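Side-chain contacts in uncharacterized protein (Treponema denticola ATCC 35404, PDB 6R9N), which serves as an iron and oxygen sensor for bacterial chemotaxis, working by stabilising a peroxy species at a di-iron centre: residues Tyr38-Arg43 against Phe153-Glu158; Asp16-Trp21 against Ser65-Val70; Arg120-Pro123 against Gly128-Ile131. One frame throughout, in Å; residues are numbered along the deposited sequence.

Contact 1 (Tyr38-Arg43 against Phe153-Glu158); sequences YLIVDR and FGLYDE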
# COMPACT_ATOMS: atom_id res chain seq x y z
N TYR A 38 -15.78 10.85 0.32
CA TYR A 38 -16.32 12.01 -0.37
C TYR A 38 -17.19 11.59 -1.55
O TYR A 38 -17.04 10.49 -2.10
CB TYR A 38 -15.21 12.94 -0.83
CG TYR A 38 -14.38 13.47 0.31
CD1 TYR A 38 -14.75 14.63 1.01
CD2 TYR A 38 -13.21 12.82 0.70
CE1 TYR A 38 -13.98 15.11 2.06
CE2 TYR A 38 -12.43 13.30 1.74
CZ TYR A 38 -12.81 14.44 2.41
OH TYR A 38 -12.00 14.88 3.43
N LEU A 39 -18.14 12.46 -1.89
CA LEU A 39 -19.05 12.23 -3.00
C LEU A 39 -19.13 13.52 -3.81
O LEU A 39 -19.26 14.61 -3.24
CB LEU A 39 -20.44 11.81 -2.52
CG LEU A 39 -21.55 11.68 -3.56
CD1 LEU A 39 -21.32 10.46 -4.43
CD2 LEU A 39 -22.93 11.58 -2.88
N ILE A 40 -18.99 13.39 -5.12
CA ILE A 40 -19.29 14.47 -6.06
C ILE A 40 -20.56 14.09 -6.81
O ILE A 40 -20.70 12.95 -7.26
CB ILE A 40 -18.12 14.71 -7.02
CG1 ILE A 40 -16.93 15.25 -6.23
CG2 ILE A 40 -18.53 15.68 -8.13
CD1 ILE A 40 -15.60 15.04 -6.92
N VAL A 41 -21.51 15.02 -6.88
CA VAL A 41 -22.74 14.86 -7.64
C VAL A 41 -22.73 15.93 -8.72
O VAL A 41 -22.43 17.09 -8.44
CB VAL A 41 -23.99 14.99 -6.73
CG1 VAL A 41 -25.28 14.94 -7.56
CG2 VAL A 41 -23.99 13.92 -5.66
N ASP A 42 -23.04 15.53 -9.95
CA ASP A 42 -22.94 16.42 -11.11
C ASP A 42 -24.09 16.05 -12.04
O ASP A 42 -24.12 14.93 -12.57
CB ASP A 42 -21.58 16.30 -11.80
CG ASP A 42 -21.29 17.46 -12.73
OD1 ASP A 42 -21.74 17.43 -13.90
OD2 ASP A 42 -20.61 18.42 -12.30
N ARG A 43 -25.03 16.98 -12.22
CA ARG A 43 -26.24 16.74 -13.00
C ARG A 43 -26.86 15.40 -12.64
O ARG A 43 -27.24 14.61 -13.51
CB ARG A 43 -25.95 16.83 -14.50
CG ARG A 43 -25.57 18.23 -14.98
CD ARG A 43 -26.79 19.07 -15.38
NE ARG A 43 -27.50 18.52 -16.54
NH1 ARG A 43 -27.84 18.13 -18.78
NH2 ARG A 43 -26.05 19.39 -18.12
N PHE A 153 -2.89 9.06 -6.66
CA PHE A 153 -3.40 10.30 -7.23
C PHE A 153 -4.34 10.99 -6.26
O PHE A 153 -5.06 10.35 -5.49
CB PHE A 153 -4.13 10.07 -8.58
CG PHE A 153 -3.23 9.60 -9.66
CD1 PHE A 153 -2.58 10.51 -10.49
CD2 PHE A 153 -3.00 8.24 -9.84
CE1 PHE A 153 -1.73 10.07 -11.49
CE2 PHE A 153 -2.14 7.80 -10.84
CZ PHE A 153 -1.50 8.71 -11.65
N GLY A 154 -4.33 12.31 -6.31
CA GLY A 154 -5.42 13.10 -5.79
C GLY A 154 -6.41 13.39 -6.90
O GLY A 154 -6.17 13.08 -8.06
N LEU A 155 -7.55 13.98 -6.52
CA LEU A 155 -8.56 14.37 -7.50
C LEU A 155 -8.91 15.83 -7.25
O LEU A 155 -9.36 16.17 -6.15
CB LEU A 155 -9.81 13.47 -7.42
CG LEU A 155 -10.78 13.44 -8.61
CD1 LEU A 155 -11.63 14.70 -8.64
CD2 LEU A 155 -9.99 13.29 -9.96
N TYR A 156 -8.66 16.67 -8.24
CA TYR A 156 -8.97 18.09 -8.16
C TYR A 156 -10.29 18.33 -8.88
O TYR A 156 -10.41 18.06 -10.08
CB TYR A 156 -7.87 18.94 -8.79
CG TYR A 156 -8.10 20.41 -8.62
CD1 TYR A 156 -8.36 20.94 -7.36
CD2 TYR A 156 -8.06 21.28 -9.70
CE1 TYR A 156 -8.57 22.29 -7.18
CE2 TYR A 156 -8.28 22.65 -9.52
CZ TYR A 156 -8.53 23.14 -8.26
OH TYR A 156 -8.75 24.48 -8.06
N ASP A 157 -11.30 18.76 -8.13
CA ASP A 157 -12.62 19.05 -8.68
C ASP A 157 -12.54 20.50 -9.15
O ASP A 157 -12.55 21.42 -8.33
CB ASP A 157 -13.69 18.82 -7.62
CG ASP A 157 -15.11 19.10 -8.13
OD1 ASP A 157 -15.47 18.66 -9.24
OD2 ASP A 157 -15.89 19.76 -7.40
N GLU A 158 -12.42 20.70 -10.47
CA GLU A 158 -12.15 22.05 -10.96
C GLU A 158 -13.25 23.03 -10.58
O GLU A 158 -12.97 24.17 -10.18
CB GLU A 158 -11.98 22.03 -12.49
CG GLU A 158 -10.60 21.54 -12.92
CD GLU A 158 -10.43 21.49 -14.42
OE1 GLU A 158 -9.29 21.28 -14.87
OE2 GLU A 158 -11.42 21.64 -15.17

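Contact 2 (Asp16-Trp21 against Ser65-Val70); sequences DHKFIW and SRFISV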
# COMPACT_ATOMS: atom_id res chain seq x y z
N ASP A 16 -25.76 22.72 -10.60
CA ASP A 16 -25.46 21.51 -11.36
C ASP A 16 -24.45 20.58 -10.71
O ASP A 16 -24.23 19.49 -11.24
CB ASP A 16 -24.98 21.90 -12.77
CG ASP A 16 -26.07 22.56 -13.57
OD1 ASP A 16 -27.20 22.02 -13.56
OD2 ASP A 16 -25.82 23.63 -14.17
N HIS A 17 -23.84 20.97 -9.58
CA HIS A 17 -22.64 20.30 -9.10
C HIS A 17 -22.55 20.45 -7.59
O HIS A 17 -22.70 21.55 -7.07
CB HIS A 17 -21.40 20.89 -9.77
CG HIS A 17 -20.11 20.25 -9.37
ND1 HIS A 17 -19.57 19.18 -10.05
CD2 HIS A 17 -19.22 20.55 -8.39
CE1 HIS A 17 -18.42 18.84 -9.50
NE2 HIS A 17 -18.18 19.66 -8.49
N LYS A 18 -22.32 19.34 -6.88
CA LYS A 18 -22.07 19.36 -5.45
C LYS A 18 -20.83 18.55 -5.12
O LYS A 18 -20.56 17.52 -5.75
CB LYS A 18 -23.24 18.79 -4.64
CG LYS A 18 -24.52 19.61 -4.63
CD LYS A 18 -25.52 18.97 -3.68
CE LYS A 18 -26.93 19.53 -3.87
NZ LYS A 18 -27.96 18.49 -3.59
N PHE A 19 -20.11 19.00 -4.10
CA PHE A 19 -19.01 18.25 -3.48
C PHE A 19 -19.39 18.05 -2.02
O PHE A 19 -19.63 19.02 -1.30
CB PHE A 19 -17.68 19.01 -3.62
CG PHE A 19 -16.45 18.18 -3.34
CD1 PHE A 19 -16.27 17.55 -2.12
CD2 PHE A 19 -15.46 18.04 -4.31
CE1 PHE A 19 -15.13 16.78 -1.88
CE2 PHE A 19 -14.33 17.30 -4.08
CZ PHE A 19 -14.15 16.67 -2.87
N ILE A 20 -19.43 16.78 -1.58
CA ILE A 20 -20.02 16.37 -0.31
C ILE A 20 -19.01 15.53 0.47
O ILE A 20 -18.45 14.56 -0.06
CB ILE A 20 -21.31 15.57 -0.52
CG1 ILE A 20 -22.36 16.38 -1.29
CG2 ILE A 20 -21.86 15.03 0.83
CD1 ILE A 20 -23.28 15.52 -2.13
N TRP A 21 -18.85 15.85 1.75
CA TRP A 21 -18.16 14.98 2.70
C TRP A 21 -19.15 13.98 3.31
O TRP A 21 -20.18 14.38 3.87
CB TRP A 21 -17.49 15.82 3.79
CG TRP A 21 -16.99 14.99 4.92
CD1 TRP A 21 -16.39 13.77 4.84
CD2 TRP A 21 -17.08 15.31 6.31
NE1 TRP A 21 -16.07 13.32 6.10
CE2 TRP A 21 -16.49 14.25 7.02
CE3 TRP A 21 -17.59 16.40 7.03
CZ2 TRP A 21 -16.40 14.24 8.42
CZ3 TRP A 21 -17.49 16.39 8.41
CH2 TRP A 21 -16.90 15.31 9.09
N SER A 65 -27.53 8.21 -0.26
CA SER A 65 -28.93 8.21 -0.68
C SER A 65 -29.68 9.49 -0.32
O SER A 65 -30.77 9.71 -0.86
CB SER A 65 -29.65 7.02 -0.07
OG SER A 65 -28.95 5.82 -0.34
N ARG A 66 -29.15 10.33 0.57
CA ARG A 66 -29.77 11.64 0.78
C ARG A 66 -29.55 12.58 -0.40
O ARG A 66 -30.18 13.64 -0.45
CB ARG A 66 -29.24 12.29 2.05
CG ARG A 66 -29.06 11.32 3.21
CD ARG A 66 -28.90 12.05 4.53
NE ARG A 66 -28.74 11.11 5.64
CZ ARG A 66 -29.73 10.45 6.23
NH1 ARG A 66 -29.47 9.61 7.23
NH2 ARG A 66 -30.99 10.62 5.83
N PHE A 67 -28.67 12.22 -1.33
CA PHE A 67 -28.31 13.09 -2.44
C PHE A 67 -28.53 12.47 -3.80
O PHE A 67 -28.82 13.21 -4.75
CB PHE A 67 -26.83 13.49 -2.35
CG PHE A 67 -26.48 14.20 -1.08
CD1 PHE A 67 -26.75 15.56 -0.94
CD2 PHE A 67 -25.91 13.51 -0.03
CE1 PHE A 67 -26.42 16.22 0.23
CE2 PHE A 67 -25.58 14.17 1.16
CZ PHE A 67 -25.83 15.52 1.29
N ILE A 68 -28.42 11.15 -3.93
CA ILE A 68 -28.40 10.53 -5.24
C ILE A 68 -28.68 9.05 -5.08
O ILE A 68 -28.34 8.44 -4.06
CB ILE A 68 -27.03 10.79 -5.93
CG1 ILE A 68 -27.17 10.82 -7.44
CG2 ILE A 68 -25.98 9.77 -5.50
CD1 ILE A 68 -25.87 11.23 -8.09
N SER A 69 -29.30 8.45 -6.09
CA SER A 69 -29.47 7.01 -6.08
C SER A 69 -28.13 6.32 -6.32
O SER A 69 -27.34 6.73 -7.18
CB SER A 69 -30.48 6.59 -7.16
OG SER A 69 -31.76 7.18 -6.91
N VAL A 70 -27.88 5.26 -5.55
CA VAL A 70 -26.59 4.59 -5.64
C VAL A 70 -26.41 3.99 -7.02
O VAL A 70 -25.28 3.79 -7.49
CB VAL A 70 -26.48 3.53 -4.52
CG1 VAL A 70 -27.13 2.22 -4.95
CG2 VAL A 70 -25.04 3.30 -4.14
O HOH W 1 -28.25 15.96 -4.96

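Contact 3 (Arg120-Pro123 against Gly128-Ile131); sequences RMVP and GMSI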
# COMPACT_ATOMS: atom_id res chain seq x y z
N ARG A 120 -14.02 -3.19 -15.35
CA ARG A 120 -14.39 -2.11 -14.45
C ARG A 120 -13.25 -1.12 -14.18
O ARG A 120 -13.52 -0.05 -13.63
CB ARG A 120 -14.89 -2.68 -13.11
CG ARG A 120 -15.83 -3.87 -13.22
CD ARG A 120 -17.23 -3.47 -13.67
NE ARG A 120 -17.82 -2.44 -12.82
CZ ARG A 120 -18.80 -2.64 -11.94
NH1 ARG A 120 -19.32 -3.84 -11.77
NH2 ARG A 120 -19.26 -1.63 -11.23
N MET A 121 -12.01 -1.45 -14.55
CA MET A 121 -10.84 -0.65 -14.20
C MET A 121 -10.49 0.38 -15.26
O MET A 121 -10.41 0.05 -16.45
CB MET A 121 -9.63 -1.56 -13.97
CG MET A 121 -9.93 -2.69 -13.02
SD MET A 121 -10.38 -2.01 -11.43
CE MET A 121 -8.74 -1.90 -10.69
N VAL A 122 -10.29 1.62 -14.83
CA VAL A 122 -9.66 2.65 -15.66
C VAL A 122 -8.27 2.94 -15.08
O VAL A 122 -8.16 3.60 -14.03
CB VAL A 122 -10.50 3.93 -15.71
CG1 VAL A 122 -9.80 4.95 -16.62
CG2 VAL A 122 -11.95 3.62 -16.18
N PRO A 123 -7.19 2.51 -15.73
CA PRO A 123 -5.85 2.74 -15.18
C PRO A 123 -5.43 4.18 -15.42
O PRO A 123 -5.51 4.69 -16.53
CB PRO A 123 -4.96 1.76 -15.95
CG PRO A 123 -5.92 0.89 -16.77
CD PRO A 123 -7.14 1.73 -16.98
N GLY A 128 -1.30 11.47 -14.82
CA GLY A 128 -2.67 11.83 -14.55
C GLY A 128 -3.51 11.83 -15.80
O GLY A 128 -3.04 11.55 -16.91
N MET A 129 -4.78 12.15 -15.60
CA MET A 129 -5.76 12.23 -16.67
C MET A 129 -6.93 13.04 -16.14
O MET A 129 -7.04 13.28 -14.93
CB MET A 129 -6.21 10.84 -17.12
CG MET A 129 -6.99 10.08 -16.03
SD MET A 129 -7.38 8.37 -16.39
CE MET A 129 -8.02 8.48 -18.07
N SER A 130 -7.80 13.46 -17.05
CA SER A 130 -9.01 14.19 -16.70
C SER A 130 -10.25 13.30 -16.82
O SER A 130 -10.27 12.33 -17.58
CB SER A 130 -9.16 15.44 -17.57
OG SER A 130 -8.20 16.40 -17.19
N ILE A 131 -11.27 13.64 -16.04
CA ILE A 131 -12.59 13.01 -16.12
C ILE A 131 -13.61 14.11 -16.36
O ILE A 131 -13.68 15.08 -15.59
CB ILE A 131 -12.91 12.24 -14.83
CG1 ILE A 131 -11.74 11.31 -14.47
CG2 ILE A 131 -14.19 11.45 -14.97
CD1 ILE A 131 -11.79 10.80 -13.03

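Contact 1 (Tyr38-Arg43 against Phe153-Glu158)
I40 and D157 mark the closest approach of two strands that do not pair: their CA atoms are 8.5 Å apart, too far for backbone hydrogen bonding and suited to side chains meeting between layers. Strand 38-42 is bonded within its own sheet to strands 17-21 and 45-49, through pairs such as L39 with I20 and I40 with V47. Strand 153-157 belongs to the other sheet. I40, L155 and D157 all direct their CB atoms across the gap, and only about 100 Å² is buried between the segments. I40 does the bridging. With CG1 anti to its carbonyl carbon (chi1 -66°) and the chain then nearly extended (chi2 158°), its terminal CD1 reaches the far sheet, where it meets CD1 of L155 at 4.3 Å, methyl to methyl. The same I40 CD1 stands 4.3 Å from CG of D157, above the flat face of the carboxylate, in plain packing. This is the interior of the alpha-beta/beta-alpha sandwich of the metallo-beta-lactamase fold, with the two sheets packed face to face; M139, on the strand beside 153-157, touches both I40 and L155 and extends the apolar layer. CG of D157 is anti to the backbone N (chi1 -180°), which extends the carboxylate toward strand 38-42, facing I40 CD1. OD2 of this buried acid finds its partners outside the two strands, being hydrogen-bonded to S160 OG and H17 NE2. OD2 of D42 is hydrogen-bonded to ND1 of the same histidine and lies 6.0 Å from D157 OD1. Two carboxylates so near each other, joined through both nitrogens of one imidazole, are consistent with a positively charged H17 that would offset their repulsion.

Contact 2 (Asp16-Trp21 against Ser65-Val70)
On the outer, helix-bearing side of the first sheet of the sandwich, the loop that follows helix 57-65 lays F67 against I20 of strand 17-21, with K18 at the ring's edge. The closest pair of CA atoms, I20 and F67, is 9.2 Å apart, so the side chains make the junction, arriving from opposite directions. I20 has CG1 anti to its carbonyl carbon (chi1 -59°), which carries CD1 over one face of the ring: CD1 is 3.7 Å from the F67 ring centroid and 16° off the ring normal, the geometry of a CH-pi contact. The other branch meets the ring too, CG2 of I20 lying 3.8 Å from CE2 of F67. V10, on the neighbouring strand 9-13, also touches F67. K18 comes in at about a right angle, its NZ 4.1 Å from CD1 of F67 and near the ring plane. One water ties the two together, accepting from K18 NZ at 2.9 Å and donating to F67 O at 2.8 Å. The ammonium, at the rim instead of over the pi face, is linked to the loop backbone through the water and makes no cation-pi contact, so the attraction between I20 and the ring is probably mostly dispersive.

Contact 3 (Arg120-Pro123 against Gly128-Ile131)
M129 turns its CG into the position between backbone N and carbonyl carbon (chi1 66°), and with the chain then extended (chi2 -173°) its SD is carried to V122 and P123; the bend at the last torsion sets only the terminal CE. V122 answers with CG1 set anti to its backbone N (chi1 -179°), on the side of the valine that faces the methionine. The short link between these segments is where the chain passes from one half of the metallo-beta-lactamase sandwich to the other: strand 121-124 is the last strand of the seven-stranded sheet, and strand 130-132 is an outermost strand of the six-stranded one. The two do not pair. Their nearest CA atoms, those of P123 and M129, are 9.6 Å apart, and each strand takes its backbone partners from its own sheet, V122 from I100 and I102, M129 from C141 and I131 from M139. G128, just ahead of M129, has a positive phi, and with no CB it avoids a collision with the preceding carbonyl oxygen. Only about 83 Å² is buried here, at the protein surface, and the valine and methionine cross at a slant. V122 also rests on K99 and Y101, and Y101 in turn touches I131, so strand 99-103 offers a surface to residues of both segments. CB of P123 points away from M129, and its side chain touches S104 and V107 of helix 104-107. The sulfur is the atom common to both contacts: SD of M129 packs 4.2 Å from CG1 of V122 and makes a looser approach, 4.1 Å, to O of P123.

Contact 1 is buried, its centre about 9 Å from the chain's centre; contact 2 is partly buried and contact 3 lies at the surface, their centres about 17 and 15 Å out. Contacts 1 and 3 join the two sheets, by central and outermost strands respectively, whereas contact 2 ties a loop to the outer face of one sheet. Contacts 1 and 2 use adjacent strands of one sheet, on its inner and outer faces, and H17 bonds to both acids near contact 1. Chemistry follows place: protein groups hydrogen-bond the acids near contact 1, water serves the lysine of contact 2, and contact 3 relies on sulfur and methyl packing. F153 touches G128, linking contacts 1 and 3.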